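Local atomic coordinates of HhaI Restriction Endonuclease (Haemophilus parahaemolyticus, PDB entry 6UKF), a protein that binds a specific DNA sequence as a restriction endonuclease and probably hydrolyses the phosphodiester backbone of both strands. Residues Arg155-Gly160 with Asn227-Phe232. Sequence-based numbering, arbitrary orientation.
Sequences RIKKSG and NANVIF. With EDO (1,2-ethanediol), chain D; nucleotides of chain C; nucleotides of chain B.
Arg155 and Ile156 pair with Asn229 and Ala228 where two antiparallel strands, 148-156 and 228-236, part company at the DNA-facing end of a five-stranded sheet, a worked example of strand ends turned into a base-reading surface. Arg155 and Asn229 form a hydrogen-bonded pair: Arg155 N donates to Asn229 O (3.1 Å) and Asn229 N returns a bond to Arg155 O. The next pair, Ile156 with Ala228, is non-hydrogen-bonded, and beyond it Lys157 N reaches Asn227 O at 3.0 Å.

On the face that carries Arg155 and Asn229, these two side chains run alongside each other with guanidinium and amide planes nearly perpendicular. Arg155 lays its guanidinium flat over the thymine of DT4 of chain C, CZ lying 3.5 Å from C4, while NH2 hydrogen-bonds to O6 of a further guanine and to Gln53 OE1. Lys157 starts with CG anti to its backbone N (chi1 -176°), then bends at its last two torsions, so that CE packs on Ile231 CD1 (3.8 Å) and NZ hydrogen-bonds to a guanine O6 and Gln56 OE1.

Past the paired residues the chain 157-160 follows the DNA, Lys158 O accepting a hydrogen bond from N4 of DC6 of chain C and Gly160 N donating to O6 of DG6 of chain B. One water joins the diverging backbones, accepting from Asn227 N and donating to Lys157 O and to Ser159 OG, whose own proton goes to N7 of DG6 of chain B, 2.8 Å from OG.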
# COMPACT_ATOMS: atom_id res chain seq x y z
N ARG A 155 -2.70 -13.31 -3.78
CA ARG A 155 -1.50 -13.82 -3.14
C ARG A 155 -1.59 -13.65 -1.64
O ARG A 155 -2.22 -12.72 -1.13
CB ARG A 155 -0.23 -13.13 -3.66
CG ARG A 155 -0.06 -11.65 -3.28
CD ARG A 155 1.23 -11.12 -3.89
NE ARG A 155 1.44 -9.69 -3.70
CZ ARG A 155 2.15 -9.15 -2.71
NH1 ARG A 155 2.71 -9.91 -1.78
NH2 ARG A 155 2.29 -7.83 -2.65
N ILE A 156 -0.93 -14.57 -0.93
CA ILE A 156 -0.71 -14.40 0.50
C ILE A 156 0.14 -13.16 0.72
O ILE A 156 1.22 -13.02 0.13
CB ILE A 156 0.01 -15.63 1.07
CG1 ILE A 156 -0.86 -16.88 0.93
CG2 ILE A 156 0.42 -15.39 2.52
CD1 ILE A 156 -0.11 -18.17 1.25
N LYS A 157 -0.33 -12.26 1.57
CA LYS A 157 0.50 -11.15 2.03
C LYS A 157 0.44 -11.12 3.55
O LYS A 157 -0.57 -10.72 4.14
CB LYS A 157 0.11 -9.81 1.41
CG LYS A 157 1.05 -8.68 1.84
CD LYS A 157 1.01 -7.48 0.90
CE LYS A 157 -0.38 -6.85 0.80
NZ LYS A 157 -0.84 -6.23 2.07
N LYS A 158 1.53 -11.57 4.17
CA LYS A 158 1.65 -11.55 5.62
C LYS A 158 1.31 -10.17 6.16
O LYS A 158 1.67 -9.15 5.57
CB LYS A 158 3.10 -11.90 5.97
CG LYS A 158 3.38 -12.09 7.44
CD LYS A 158 4.87 -12.29 7.64
CE LYS A 158 5.22 -12.53 9.09
NZ LYS A 158 6.70 -12.61 9.28
N SER A 159 0.59 -10.14 7.28
CA SER A 159 0.27 -8.87 7.92
C SER A 159 1.54 -8.25 8.51
O SER A 159 2.61 -8.86 8.57
CB SER A 159 -0.80 -9.07 8.99
OG SER A 159 -2.04 -9.43 8.40
N GLY A 160 1.40 -7.00 8.95
CA GLY A 160 2.54 -6.19 9.32
C GLY A 160 2.96 -6.38 10.77
O GLY A 160 2.40 -7.15 11.54
N ASN A 227 -3.00 -14.20 5.60
CA ASN A 227 -4.17 -14.27 4.73
C ASN A 227 -3.81 -13.79 3.32
O ASN A 227 -2.75 -13.21 3.07
CB ASN A 227 -5.32 -13.46 5.32
CG ASN A 227 -5.90 -14.11 6.56
OD1 ASN A 227 -5.75 -15.32 6.77
ND2 ASN A 227 -6.57 -13.32 7.40
N ALA A 228 -4.72 -14.05 2.38
CA ALA A 228 -4.50 -13.79 0.97
C ALA A 228 -5.43 -12.69 0.49
O ALA A 228 -6.61 -12.64 0.87
CB ALA A 228 -4.74 -15.06 0.14
N ASN A 229 -4.89 -11.83 -0.36
CA ASN A 229 -5.64 -10.69 -0.88
C ASN A 229 -5.54 -10.60 -2.39
O ASN A 229 -4.50 -10.94 -2.98
CB ASN A 229 -5.17 -9.36 -0.26
CG ASN A 229 -3.67 -9.27 -0.05
OD1 ASN A 229 -3.21 -8.91 1.04
ND2 ASN A 229 -2.88 -9.58 -1.08
N VAL A 230 -6.65 -10.20 -3.00
CA VAL A 230 -6.59 -9.65 -4.34
C VAL A 230 -5.88 -8.31 -4.25
O VAL A 230 -6.20 -7.49 -3.39
CB VAL A 230 -8.02 -9.49 -4.89
CG1 VAL A 230 -8.00 -8.79 -6.24
CG2 VAL A 230 -8.70 -10.85 -4.99
N ILE A 231 -4.90 -8.10 -5.12
CA ILE A 231 -4.07 -6.90 -5.03
C ILE A 231 -3.66 -6.48 -6.43
O ILE A 231 -3.36 -7.32 -7.28
CB ILE A 231 -2.88 -7.12 -4.07
CG1 ILE A 231 -2.03 -5.85 -3.96
CG2 ILE A 231 -2.04 -8.31 -4.50
CD1 ILE A 231 -1.17 -5.82 -2.73
N PHE A 232 -3.68 -5.18 -6.67
CA PHE A 232 -3.49 -4.62 -8.00
C PHE A 232 -2.08 -4.06 -8.14
O PHE A 232 -1.56 -3.41 -7.23
CB PHE A 232 -4.53 -3.53 -8.25
CG PHE A 232 -5.93 -4.04 -8.19
CD1 PHE A 232 -6.64 -4.01 -7.00
CD2 PHE A 232 -6.52 -4.62 -9.30
CE1 PHE A 232 -7.93 -4.51 -6.93
CE2 PHE A 232 -7.81 -5.12 -9.23
CZ PHE A 232 -8.51 -5.07 -8.05
C1 EDO D . 7.90 -14.27 6.60
O1 EDO D . 7.57 -15.08 7.73
C2 EDO D . 9.40 -13.98 6.61
O2 EDO D . 9.67 -13.01 7.64
P DT C 4 8.19 -16.32 -2.99
OP1 DT C 4 9.08 -17.25 -2.27
OP2 DT C 4 6.85 -16.77 -3.43
O5' DT C 4 8.02 -15.02 -2.10
C5' DT C 4 9.17 -14.36 -1.63
C4' DT C 4 8.80 -13.10 -0.91
O4' DT C 4 8.41 -12.10 -1.85
C3' DT C 4 7.63 -13.23 0.07
O3' DT C 4 8.18 -13.42 1.38
C2' DT C 4 6.82 -11.93 -0.11
C1' DT C 4 7.57 -11.17 -1.21
N1 DT C 4 6.73 -10.57 -2.28
C2 DT C 4 6.71 -9.20 -2.43
O2 DT C 4 7.30 -8.44 -1.68
N3 DT C 4 5.94 -8.75 -3.46
C4 DT C 4 5.23 -9.52 -4.37
O4 DT C 4 4.57 -9.01 -5.27
C5 DT C 4 5.31 -10.94 -4.17
C7 DT C 4 4.58 -11.87 -5.09
C6 DT C 4 6.06 -11.40 -3.16
P DC C 6 8.10 -9.47 7.54
OP1 DC C 6 9.29 -10.28 7.20
OP2 DC C 6 7.11 -10.01 8.51
O5' DC C 6 8.56 -8.04 8.09
C5' DC C 6 9.62 -7.35 7.44
C4' DC C 6 9.35 -5.86 7.37
O4' DC C 6 8.28 -5.59 6.42
C3' DC C 6 8.89 -5.20 8.68
O3' DC C 6 9.39 -3.87 8.72
C2' DC C 6 7.37 -5.27 8.56
C1' DC C 6 7.20 -4.95 7.08
N1 DC C 6 5.93 -5.40 6.46
C2 DC C 6 5.35 -4.61 5.48
O2 DC C 6 5.90 -3.54 5.17
N3 DC C 6 4.19 -5.01 4.90
C4 DC C 6 3.63 -6.17 5.25
N4 DC C 6 2.50 -6.52 4.64
C5 DC C 6 4.22 -7.01 6.25
C6 DC C 6 5.36 -6.59 6.82
P DG B 6 -8.12 -9.93 7.24
OP1 DG B 6 -9.49 -10.31 6.85
OP2 DG B 6 -6.97 -10.76 6.81
O5' DG B 6 -7.85 -8.43 6.76
C5' DG B 6 -8.76 -7.42 7.14
C4' DG B 6 -8.28 -6.07 6.65
O4' DG B 6 -7.09 -5.68 7.39
C3' DG B 6 -7.88 -6.01 5.17
O3' DG B 6 -8.40 -4.81 4.62
C2' DG B 6 -6.36 -6.05 5.20
C1' DG B 6 -6.06 -5.31 6.49
N9 DG B 6 -4.78 -5.63 7.12
C8 DG B 6 -4.23 -6.88 7.29
N7 DG B 6 -3.08 -6.84 7.91
C5 DG B 6 -2.87 -5.49 8.17
C6 DG B 6 -1.79 -4.83 8.82
O6 DG B 6 -0.77 -5.33 9.31
N1 DG B 6 -1.97 -3.45 8.86
C2 DG B 6 -3.06 -2.79 8.35
N2 DG B 6 -3.07 -1.46 8.48
N3 DG B 6 -4.08 -3.39 7.75
C4 DG B 6 -3.91 -4.74 7.69
O HOH W 1 -2.42 -11.28 6.19